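PDB 4MEA: predicted protein from Acinetobacter sp. RUH2624, which hydrolyses epoxides as a secreted Cif-type virulence factor built on the alpha/beta hydrolase fold. Local coordinates for residues H65-T70 with A238-Y243; Y31-A34 with S38-F41; I114-I119 with A145-Y150. All coordinates share one frame; numbering follows the deposited sequence.

How the contacts relate
Contact 1 is the core one: all its touching residues are buried, and aromatic rings join the loop after strand 61-64 to helix 233-244. Contact 2 lies at the surface, its centre about 18 Å from the centre of the chain, where the loop between helix 13-25 and strand 37-44 meets that edge strand through one tyrosine and one serine. Contact 3, partly buried, joins helix 108-123 to the turn leaving helix 136-146, with aliphatic groups against an amide and a phenol. No two contacts share a helix or strand, and their nearest atoms stay about 7 to 8 Å apart. The tyrosine hydroxyl of contact 1 meets only carbon, whereas contact 2 brings two hydroxyls together.

Contact 1 (H65-T70 with A238-Y243); sequences HGFGST and AAFGYY
Phe67 meets three residues of helix 233-244 at once, and each is oriented differently against its ring. Ala239 sits at the edge, its CB near the ring plane and 3.9 Å from Phe67 CE1. Tyr243 arrives almost perpendicular, its ring edge turned toward the Phe67 face in a T-shaped pair with planes at 83° and centroids 5.9 Å apart. The phenol end then lies beside the root of the other side chain, Tyr243 OH being 3.7 Å from Phe67 CB. Phe240 makes an oblique pair instead, its plane inclined by 41°, and the rings come closest where CE1 of Phe67 stands 3.6 Å from CE1 of Phe240. Phe67 reaches all three because CG is anti to its backbone N (chi1 -179°), throwing the ring away from its own turn and onto the helix.

That turn is type II, from Gly66 to Ser69, with Gly68 at the position of positive phi. Gly66 O takes two bonds from opposite faces of its carbonyl plane: from His65 ND1 at 2.8 Å and from Ser69 N at 3.1 Å. His65-Gly66-Phe67-Gly68 probably corresponds to the HGxP motif of epoxide hydrolases, with Gly68 in place of the proline; in relatives this loop contributes to the oxyanion hole. Consistent with this, Phe67 N bonds Asp134 OD2, at the position where the fold usually carries its nucleophile.

The contact thus joins the core loop after strand 61-64 to helix 233-244, part of the cap inserted between strands 151-157 and 267-272, while Phe186 and Phe204 extend the aromatic cluster.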
ATOM      1  N   HIS A  65       0.309  18.987  13.915  1.00 11.35           N
ATOM      2  CA  HIS A  65      -0.218  17.626  13.794  1.00  4.95           C
ATOM      3  C   HIS A  65       0.118  16.985  12.449  1.00  9.46           C
ATOM      4  O   HIS A  65       0.736  17.609  11.582  1.00 12.47           O
ATOM      5  CB  HIS A  65      -1.746  17.670  13.937  1.00  7.92           C
ATOM      6  CG  HIS A  65      -2.442  18.215  12.726  1.00  5.67           C
ATOM      7  ND1 HIS A  65      -2.833  17.418  11.671  1.00  6.10           N
ATOM      8  CD2 HIS A  65      -2.780  19.482  12.387  1.00  8.05           C
ATOM      9  CE1 HIS A  65      -3.396  18.168  10.740  1.00 13.70           C
ATOM     10  NE2 HIS A  65      -3.379  19.425  11.151  1.00 10.54           N
ATOM     11  N   GLY A  66      -0.319  15.742  12.272  1.00  5.44           N
ATOM     12  CA  GLY A  66      -0.179  15.046  11.002  1.00  8.14           C
ATOM     13  C   GLY A  66      -1.449  14.330  10.572  1.00 10.61           C
ATOM     14  O   GLY A  66      -2.554  14.713  10.973  1.00 11.92           O
ATOM     15  N   PHE A  67      -1.286  13.276   9.766  1.00  2.63           N
ATOM     16  CA  PHE A  67      -2.403  12.551   9.163  1.00 13.26           C
ATOM     17  C   PHE A  67      -3.231  11.810  10.205  1.00 12.76           C
ATOM     18  O   PHE A  67      -2.680  11.175  11.104  1.00 11.48           O
ATOM     19  CB  PHE A  67      -1.867  11.553   8.134  1.00 10.09           C
ATOM     20  CG  PHE A  67      -2.933  10.769   7.431  1.00  5.95           C
ATOM     21  CD1 PHE A  67      -3.691  11.350   6.426  1.00  9.34           C
ATOM     22  CD2 PHE A  67      -3.141   9.432   7.734  1.00  7.45           C
ATOM     23  CE1 PHE A  67      -4.663  10.624   5.752  1.00 11.80           C
ATOM     24  CE2 PHE A  67      -4.117   8.696   7.063  1.00  9.01           C
ATOM     25  CZ  PHE A  67      -4.873   9.298   6.068  1.00 12.28           C
ATOM     26  N   GLY A  68      -4.552  11.889  10.072  1.00  6.19           N
ATOM     27  CA  GLY A  68      -5.454  11.294  11.046  1.00  4.03           C
ATOM     28  C   GLY A  68      -5.732  12.198  12.234  1.00 11.47           C
ATOM     29  O   GLY A  68      -6.542  11.860  13.107  1.00  9.03           O
ATOM     30  N   SER A  69      -5.070  13.353  12.266  1.00  9.77           N
ATOM     31  CA  SER A  69      -5.202  14.289  13.377  1.00  8.61           C
ATOM     32  C   SER A  69      -5.545  15.702  12.900  1.00 10.00           C
ATOM     33  O   SER A  69      -5.610  15.967  11.703  1.00 10.09           O
ATOM     34  CB  SER A  69      -3.900  14.340  14.188  1.00 13.44           C
ATOM     35  OG  SER A  69      -3.486  13.046  14.609  1.00 10.82           O
ATOM     36  N   THR A  70      -5.776  16.595  13.860  1.00 12.33           N
ATOM     37  CA  THR A  70      -5.842  18.032  13.613  1.00 12.03           C
ATOM     38  C   THR A  70      -5.146  18.681  14.804  1.00 10.03           C
ATOM     39  O   THR A  70      -4.524  17.980  15.600  1.00  8.64           O
ATOM     40  CB  THR A  70      -7.300  18.555  13.517  1.00 14.01           C
ATOM     41  OG1 THR A  70      -7.953  18.391  14.779  1.00  6.79           O
ATOM     42  CG2 THR A  70      -8.076  17.810  12.442  1.00 10.54           C
ATOM     43  N   ALA A 238      -6.476  16.840  -0.063  1.00  8.19           N
ATOM     44  CA  ALA A 238      -5.398  17.591   0.576  1.00  7.50           C
ATOM     45  C   ALA A 238      -4.441  16.668   1.341  1.00  8.21           C
ATOM     46  O   ALA A 238      -3.222  16.745   1.176  1.00  7.53           O
ATOM     47  CB  ALA A 238      -5.978  18.625   1.510  1.00 13.86           C
ATOM     48  N   ALA A 239      -4.992  15.807   2.191  1.00  7.25           N
ATOM     49  CA  ALA A 239      -4.162  14.864   2.931  1.00  8.18           C
ATOM     50  C   ALA A 239      -3.234  14.097   1.992  1.00  8.38           C
ATOM     51  O   ALA A 239      -2.034  13.952   2.251  1.00 10.41           O
ATOM     52  CB  ALA A 239      -5.037  13.893   3.721  1.00  9.92           C
ATOM     53  N   PHE A 240      -3.781  13.593   0.897  1.00  9.54           N
ATOM     54  CA  PHE A 240      -2.975  12.742   0.035  1.00 11.69           C
ATOM     55  C   PHE A 240      -2.064  13.573  -0.881  1.00  9.63           C
ATOM     56  O   PHE A 240      -1.119  13.051  -1.480  1.00  8.57           O
ATOM     57  CB  PHE A 240      -3.847  11.704  -0.697  1.00  8.65           C
ATOM     58  CG  PHE A 240      -4.658  10.823   0.249  1.00 10.72           C
ATOM     59  CD1 PHE A 240      -4.091  10.335   1.419  1.00  7.28           C
ATOM     60  CD2 PHE A 240      -5.986  10.521  -0.016  1.00  5.68           C
ATOM     61  CE1 PHE A 240      -4.835   9.538   2.294  1.00  9.20           C
ATOM     62  CE2 PHE A 240      -6.730   9.731   0.854  1.00  8.09           C
ATOM     63  CZ  PHE A 240      -6.150   9.236   2.010  1.00  9.24           C
ATOM     64  N   GLY A 241      -2.304  14.883  -0.947  1.00  6.21           N
ATOM     65  CA  GLY A 241      -1.339  15.755  -1.605  1.00  4.96           C
ATOM     66  C   GLY A 241       0.039  15.693  -0.945  1.00  6.87           C
ATOM     67  O   GLY A 241       1.062  15.744  -1.632  1.00  6.60           O
ATOM     68  N   TYR A 242       0.076  15.591   0.388  1.00 10.55           N
ATOM     69  CA  TYR A 242       1.357  15.474   1.097  1.00  8.09           C
ATOM     70  C   TYR A 242       2.096  14.246   0.610  1.00  8.02           C
ATOM     71  O   TYR A 242       3.319  14.262   0.466  1.00 11.70           O
ATOM     72  CB  TYR A 242       1.161  15.421   2.623  1.00  8.72           C
ATOM     73  CG  TYR A 242       0.724  16.752   3.196  1.00  8.31           C
ATOM     74  CD1 TYR A 242       1.662  17.675   3.647  1.00  4.71           C
ATOM     75  CD2 TYR A 242      -0.622  17.098   3.247  1.00 10.04           C
ATOM     76  CE1 TYR A 242       1.270  18.906   4.160  1.00 12.35           C
ATOM     77  CE2 TYR A 242      -1.025  18.333   3.744  1.00 13.05           C
ATOM     78  CZ  TYR A 242      -0.071  19.231   4.199  1.00 11.27           C
ATOM     79  OH  TYR A 242      -0.459  20.459   4.693  1.00  9.18           O
ATOM     80  N   TYR A 243       1.337  13.187   0.324  1.00  5.69           N
ATOM     81  CA  TYR A 243       1.931  11.930  -0.103  1.00  3.47           C
ATOM     82  C   TYR A 243       2.385  11.971  -1.560  1.00  9.26           C
ATOM     83  O   TYR A 243       3.474  11.482  -1.884  1.00  8.77           O
ATOM     84  CB  TYR A 243       1.002  10.740   0.210  1.00  5.96           C
ATOM     85  CG  TYR A 243       0.865  10.537   1.703  1.00 10.19           C
ATOM     86  CD1 TYR A 243       1.761   9.729   2.398  1.00  8.03           C
ATOM     87  CD2 TYR A 243      -0.124  11.202   2.431  1.00 11.03           C
ATOM     88  CE1 TYR A 243       1.663   9.567   3.781  1.00 10.64           C
ATOM     89  CE2 TYR A 243      -0.229  11.046   3.818  1.00 10.67           C
ATOM     90  CZ  TYR A 243       0.665  10.226   4.483  1.00  6.44           C
ATOM     91  OH  TYR A 243       0.571  10.064   5.851  1.00 12.41           O
TER

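Contact 2 (Y31-A34 with S38-F41); sequences YAYA and SSKF
Tyr33 and Ser39 are brought together by two different first torsions: the tyrosine CG lies anti to its carbonyl carbon (chi1 -35°), swinging the ring over toward the strand, and the serine OG lies anti to its backbone N (chi1 173°), which directs it toward the phenol end. The result is a CH-pi contact that links the loop between helix 13-25 and strand 37-44 to that strand, the edge strand of the main sheet of this alpha/beta hydrolase fold. Ser39 CB stands over one face of the ring, 3.5 Å from the Tyr33 ring centroid and 22° off the normal. It leans toward the hydroxyl end, reaching Tyr33 CZ at 3.3 Å. Between the hydroxyls, Ser39 OG and Tyr33 OH are 3.2 Å apart, a weak bond at most.

Both hydroxyls have firmer partners: Ser39 OG with His50 NE2 of strand 47-54, Tyr33 OH with Gln97 NE2. Tyr33 was modelled in two conformers, so its packing describes one of them. In that conformer Tyr31 C lies 3.7 Å above the plane of the Tyr33 ring, toward its rim, on the face opposite Ser39 CB.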
ATOM      1  N   TYR A  31     -13.822  20.795  16.683  1.00 10.80           N
ATOM      2  CA  TYR A  31     -14.520  22.061  16.903  1.00 16.90           C
ATOM      3  C   TYR A  31     -14.622  22.390  18.388  1.00 20.14           C
ATOM      4  O   TYR A  31     -15.128  23.447  18.757  1.00 15.61           O
ATOM      5  CB  TYR A  31     -15.927  22.015  16.299  1.00 13.39           C
ATOM      6  CG  TYR A  31     -15.975  21.507  14.875  1.00 13.38           C
ATOM      7  CD1 TYR A  31     -15.623  22.333  13.812  1.00  6.44           C
ATOM      8  CD2 TYR A  31     -16.387  20.205  14.592  1.00 11.03           C
ATOM      9  CE1 TYR A  31     -15.664  21.869  12.501  1.00 11.65           C
ATOM     10  CE2 TYR A  31     -16.442  19.732  13.287  1.00 10.87           C
ATOM     11  CZ  TYR A  31     -16.073  20.573  12.244  1.00 13.97           C
ATOM     12  OH  TYR A  31     -16.115  20.118  10.946  1.00  8.67           O
ATOM     13  N   ALA A  32     -14.161  21.475  19.236  1.00 16.25           N
ATOM     14  CA  ALA A  32     -14.240  21.668  20.682  1.00 15.63           C
ATOM     15  C   ALA A  32     -12.911  22.146  21.248  1.00 16.41           C
ATOM     16  O   ALA A  32     -11.893  21.472  21.112  1.00 13.82           O
ATOM     17  CB  ALA A  32     -14.682  20.384  21.379  1.00 13.29           C
ATOM     18  N   TYR A  33     -12.918  23.319  21.871  1.00 14.18           N
ATOM     19  CA  TYR A  33     -11.723  23.922  22.464  0.54 15.73           C
ATOM     20  C   TYR A  33     -11.965  24.166  23.962  1.00 19.15           C
ATOM     21  O   TYR A  33     -12.970  24.778  24.306  1.00 14.20           O
ATOM     22  CB  TYR A  33     -11.429  25.259  21.763  0.54 15.93           C
ATOM     23  CG  TYR A  33     -11.773  25.263  20.281  0.54 13.29           C
ATOM     24  CD1 TYR A  33     -10.937  24.651  19.353  0.54 17.41           C
ATOM     25  CD2 TYR A  33     -12.935  25.870  19.813  0.54 11.87           C
ATOM     26  CE1 TYR A  33     -11.246  24.635  17.998  0.54  9.82           C
ATOM     27  CE2 TYR A  33     -13.251  25.863  18.452  0.54 14.63           C
ATOM     28  CZ  TYR A  33     -12.397  25.241  17.555  0.54 13.23           C
ATOM     29  OH  TYR A  33     -12.690  25.212  16.211  0.54 12.40           O
ATOM     30  N   ALA A  34     -11.057  23.728  24.829  1.00 15.68           N
ATOM     31  CA  ALA A  34     -11.253  23.898  26.269  1.00 18.78           C
ATOM     32  C   ALA A  34     -11.106  25.353  26.717  1.00 18.99           C
ATOM     33  O   ALA A  34     -10.492  26.171  26.024  1.00 11.91           O
ATOM     34  CB  ALA A  34     -10.304  22.994  27.046  1.00 21.19           C
ATOM     35  N   SER A  38      -8.469  29.652  22.341  1.00 13.70           N
ATOM     36  CA  SER A  38      -9.274  30.366  21.366  1.00 19.08           C
ATOM     37  C   SER A  38      -9.003  29.835  19.969  1.00 17.16           C
ATOM     38  O   SER A  38      -7.852  29.601  19.604  1.00 15.34           O
ATOM     39  CB  SER A  38      -8.967  31.865  21.423  1.00 27.34           C
ATOM     40  OG  SER A  38      -9.038  32.328  22.761  1.00 30.53           O
ATOM     41  N   SER A  39     -10.076  29.653  19.203  1.00 13.43           N
ATOM     42  CA  SER A  39     -10.001  29.230  17.811  1.00  9.12           C
ATOM     43  C   SER A  39      -9.956  30.452  16.900  1.00 14.07           C
ATOM     44  O   SER A  39     -10.795  31.342  17.004  1.00 13.89           O
ATOM     45  CB  SER A  39     -11.207  28.361  17.465  1.00 10.24           C
ATOM     46  OG  SER A  39     -11.251  28.074  16.081  1.00 11.20           O
ATOM     47  N   LYS A  40      -8.970  30.497  16.012  1.00  9.35           N
ATOM     48  CA  LYS A  40      -8.789  31.647  15.135  1.00 14.62           C
ATOM     49  C   LYS A  40      -8.344  31.203  13.757  1.00 17.92           C
ATOM     50  O   LYS A  40      -7.971  30.052  13.563  1.00 13.38           O
ATOM     51  CB  LYS A  40      -7.728  32.587  15.708  1.00 19.37           C
ATOM     52  CG  LYS A  40      -8.061  33.152  17.068  1.00 23.73           C
ATOM     53  CD  LYS A  40      -7.007  34.143  17.494  1.00 30.90           C
ATOM     54  CE  LYS A  40      -7.243  34.616  18.911  1.00 43.09           C
ATOM     55  NZ  LYS A  40      -6.302  35.714  19.277  1.00 51.26           N
ATOM     56  N   PHE A  41      -8.369  32.131  12.805  1.00 11.10           N
ATOM     57  CA  PHE A  41      -7.910  31.858  11.455  1.00 14.95           C
ATOM     58  C   PHE A  41      -6.916  32.926  11.017  1.00 22.52           C
ATOM     59  O   PHE A  41      -6.975  34.069  11.472  1.00 21.66           O
ATOM     60  CB  PHE A  41      -9.090  31.814  10.482  1.00 12.71           C
ATOM     61  CG  PHE A  41     -10.061  30.697  10.749  1.00 14.01           C
ATOM     62  CD1 PHE A  41     -10.012  29.528  10.008  1.00 14.18           C
ATOM     63  CD2 PHE A  41     -11.024  30.818  11.740  1.00 15.54           C
ATOM     64  CE1 PHE A  41     -10.912  28.494  10.243  1.00 16.44           C
ATOM     65  CE2 PHE A  41     -11.919  29.789  11.985  1.00 19.87           C
ATOM     66  CZ  PHE A  41     -11.865  28.626  11.230  1.00 17.33           C
TER

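Contact 3 (I114-I119 with A145-Y150); sequences ILIGAI and ANNQGY
This is mainly van der Waals packing of helix 108-123 against the turn that leads from helix 136-146 into strand 151-157. The two helices are successive in the alpha/beta hydrolase core, with strand 128-133 between them. Two isoleucines one helical turn apart, Ile116 and Ile119, carry the helix side; Asn147 and Tyr150 carry the other.

Ile116 and Asn147 approach from opposite directions. With CG1 anti to the backbone N (chi1 -169°), the longer branch of Ile116 extends toward the amide, placing CG1 3.9 Å from Asn147 ND2 and CD1 4.1 Å from Asn147 CG. That amide is not idle, since ND2 also bonds Leu143 O in the last turns of helix 136-146. The same methyl, Ile116 CD1, comes obliquely to the Tyr150 ring, 4.3 Å from CE2.

Ile119 takes the far end of that ring. Its CG2 lies at the edge, near the ring plane, 3.5 Å from Tyr150 OH, and the two side chains run across each other at a slant. The phenol oxygen finds its hydrogen-bond partner in Gly124 O, just past the end of helix 108-123, and Lys120 makes a cation-pi contact with the ring.

The turn itself is braced by Gln148, whose NE2 donates to Ala145 O at 3.1 Å and 167°; the same amide is hydrogen-bonded to the backbone of the loop at Lys262, Thr264 and Ile265.

Across the interface no hydrogen bond forms: dispersion joins the segments, while the polar ends of Asn147 and Tyr150 are tied to backbone carbonyls outside it, which limits how they can turn.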
ATOM      1  N   ILE A 114       4.375  28.472   3.975  1.00  9.74           N
ATOM      2  CA  ILE A 114       3.053  28.883   4.427  1.00 13.86           C
ATOM      3  C   ILE A 114       2.992  28.948   5.952  1.00 13.75           C
ATOM      4  O   ILE A 114       2.478  29.909   6.525  1.00 15.49           O
ATOM      5  CB  ILE A 114       1.954  27.938   3.882  1.00 18.42           C
ATOM      6  CG1 ILE A 114       1.809  28.114   2.364  1.00 13.85           C
ATOM      7  CG2 ILE A 114       0.622  28.183   4.614  1.00 19.16           C
ATOM      8  CD1 ILE A 114       1.225  26.904   1.649  1.00 10.85           C
ATOM      9  N   LEU A 115       3.542  27.932   6.610  1.00 12.58           N
ATOM     10  CA  LEU A 115       3.525  27.871   8.066  1.00 15.85           C
ATOM     11  C   LEU A 115       4.357  28.962   8.743  1.00 17.93           C
ATOM     12  O   LEU A 115       3.892  29.597   9.682  1.00 12.40           O
ATOM     13  CB  LEU A 115       3.981  26.490   8.548  1.00 15.71           C
ATOM     14  CG  LEU A 115       2.918  25.395   8.429  1.00 13.12           C
ATOM     15  CD1 LEU A 115       3.538  24.005   8.607  1.00 10.41           C
ATOM     16  CD2 LEU A 115       1.791  25.633   9.434  1.00 10.36           C
ATOM     17  N   ILE A 116       5.585  29.177   8.281  1.00 12.03           N
ATOM     18  CA  ILE A 116       6.475  30.126   8.954  1.00 11.63           C
ATOM     19  C   ILE A 116       5.879  31.538   8.969  1.00 15.14           C
ATOM     20  O   ILE A 116       5.987  32.256   9.962  1.00 20.65           O
ATOM     21  CB  ILE A 116       7.901  30.128   8.343  1.00 14.37           C
ATOM     22  CG1 ILE A 116       8.867  30.926   9.228  1.00 18.96           C
ATOM     23  CG2 ILE A 116       7.888  30.671   6.913  1.00 11.88           C
ATOM     24  CD1 ILE A 116       8.947  30.424  10.651  1.00 18.69           C
ATOM     25  N   GLY A 117       5.220  31.916   7.879  1.00 16.13           N
ATOM     26  CA  GLY A 117       4.599  33.222   7.787  1.00 17.05           C
ATOM     27  C   GLY A 117       3.556  33.436   8.868  1.00 22.68           C
ATOM     28  O   GLY A 117       3.486  34.506   9.475  1.00 16.04           O
ATOM     29  N   ALA A 118       2.744  32.413   9.112  1.00 17.89           N
ATOM     30  CA  ALA A 118       1.671  32.512  10.096  1.00 17.63           C
ATOM     31  C   ALA A 118       2.251  32.485  11.498  1.00 13.96           C
ATOM     32  O   ALA A 118       1.846  33.259  12.365  1.00 16.82           O
ATOM     33  CB  ALA A 118       0.671  31.368   9.909  1.00 20.66           C
ATOM     34  N   ILE A 119       3.209  31.590  11.709  1.00 15.67           N
ATOM     35  CA  ILE A 119       3.857  31.456  13.005  1.00 11.50           C
ATOM     36  C   ILE A 119       4.495  32.774  13.453  1.00 17.23           C
ATOM     37  O   ILE A 119       4.369  33.171  14.613  1.00 18.08           O
ATOM     38  CB  ILE A 119       4.899  30.322  12.992  1.00 10.29           C
ATOM     39  CG1 ILE A 119       4.186  28.968  12.884  1.00 14.35           C
ATOM     40  CG2 ILE A 119       5.750  30.369  14.239  1.00  8.47           C
ATOM     41  CD1 ILE A 119       5.118  27.803  12.583  1.00 14.28           C
ATOM     42  N   ALA A 145      14.987  23.891   9.738  1.00 17.49           N
ATOM     43  CA  ALA A 145      16.370  24.023   9.284  1.00 14.99           C
ATOM     44  C   ALA A 145      16.724  25.454   8.852  1.00 14.11           C
ATOM     45  O   ALA A 145      17.829  25.920   9.101  1.00 17.29           O
ATOM     46  CB  ALA A 145      16.656  23.045   8.152  1.00 11.06           C
ATOM     47  N   ASN A 146      15.790  26.144   8.202  1.00  9.67           N
ATOM     48  CA  ASN A 146      16.063  27.493   7.716  1.00 11.31           C
ATOM     49  C   ASN A 146      15.853  28.590   8.755  1.00 23.72           C
ATOM     50  O   ASN A 146      16.171  29.754   8.505  1.00 24.33           O
ATOM     51  CB  ASN A 146      15.218  27.798   6.475  1.00 16.45           C
ATOM     52  CG  ASN A 146      15.720  27.077   5.248  1.00 24.04           C
ATOM     53  OD1 ASN A 146      16.917  26.841   5.109  1.00 27.29           O
ATOM     54  ND2 ASN A 146      14.806  26.709   4.355  1.00 26.17           N
ATOM     55  N   ASN A 147      15.304  28.226   9.911  1.00 17.47           N
ATOM     56  CA  ASN A 147      14.978  29.216  10.938  1.00 15.24           C
ATOM     57  C   ASN A 147      15.543  28.870  12.304  1.00 16.52           C
ATOM     58  O   ASN A 147      14.930  29.144  13.339  1.00 14.00           O
ATOM     59  CB  ASN A 147      13.466  29.435  11.025  1.00 15.68           C
ATOM     60  CG  ASN A 147      12.895  30.043   9.759  1.00 18.96           C
ATOM     61  OD1 ASN A 147      12.960  31.256   9.566  1.00 18.79           O
ATOM     62  ND2 ASN A 147      12.337  29.203   8.884  1.00 16.86           N
ATOM     63  N   GLN A 148      16.725  28.268  12.311  1.00 15.09           N
ATOM     64  CA  GLN A 148      17.360  27.917  13.569  1.00 18.15           C
ATOM     65  C   GLN A 148      17.799  29.182  14.298  1.00 24.32           C
ATOM     66  O   GLN A 148      18.437  30.060  13.714  1.00 23.09           O
ATOM     67  CB  GLN A 148      18.527  26.967  13.325  1.00 14.41           C
ATOM     68  CG  GLN A 148      18.051  25.653  12.749  1.00 21.65           C
ATOM     69  CD  GLN A 148      19.169  24.681  12.525  1.00 19.06           C
ATOM     70  OE1 GLN A 148      19.669  24.067  13.467  1.00 22.33           O
ATOM     71  NE2 GLN A 148      19.573  24.528  11.269  1.00 15.23           N
ATOM     72  N   GLY A 149      17.457  29.262  15.579  1.00 21.59           N
ATOM     73  CA  GLY A 149      17.626  30.493  16.330  1.00 23.17           C
ATOM     74  C   GLY A 149      16.259  31.057  16.671  1.00 17.85           C
ATOM     75  O   GLY A 149      15.907  31.165  17.842  1.00 26.87           O
ATOM     76  N   TYR A 150      15.480  31.416  15.651  1.00 17.55           N
ATOM     77  CA  TYR A 150      14.073  31.711  15.886  1.00 14.65           C
ATOM     78  C   TYR A 150      13.432  30.463  16.495  1.00 17.04           C
ATOM     79  O   TYR A 150      12.713  30.545  17.491  1.00 17.97           O
ATOM     80  CB  TYR A 150      13.355  32.121  14.607  1.00 11.12           C
ATOM     81  CG  TYR A 150      11.875  32.368  14.816  1.00 16.03           C
ATOM     82  CD1 TYR A 150      11.411  33.588  15.300  1.00 18.21           C
ATOM     83  CD2 TYR A 150      10.942  31.376  14.545  1.00 21.01           C
ATOM     84  CE1 TYR A 150      10.058  33.812  15.502  1.00 13.86           C
ATOM     85  CE2 TYR A 150       9.588  31.585  14.747  1.00 19.07           C
ATOM     86  CZ  TYR A 150       9.150  32.802  15.220  1.00 21.03           C
ATOM     87  OH  TYR A 150       7.800  33.003  15.419  1.00 15.79           O
TER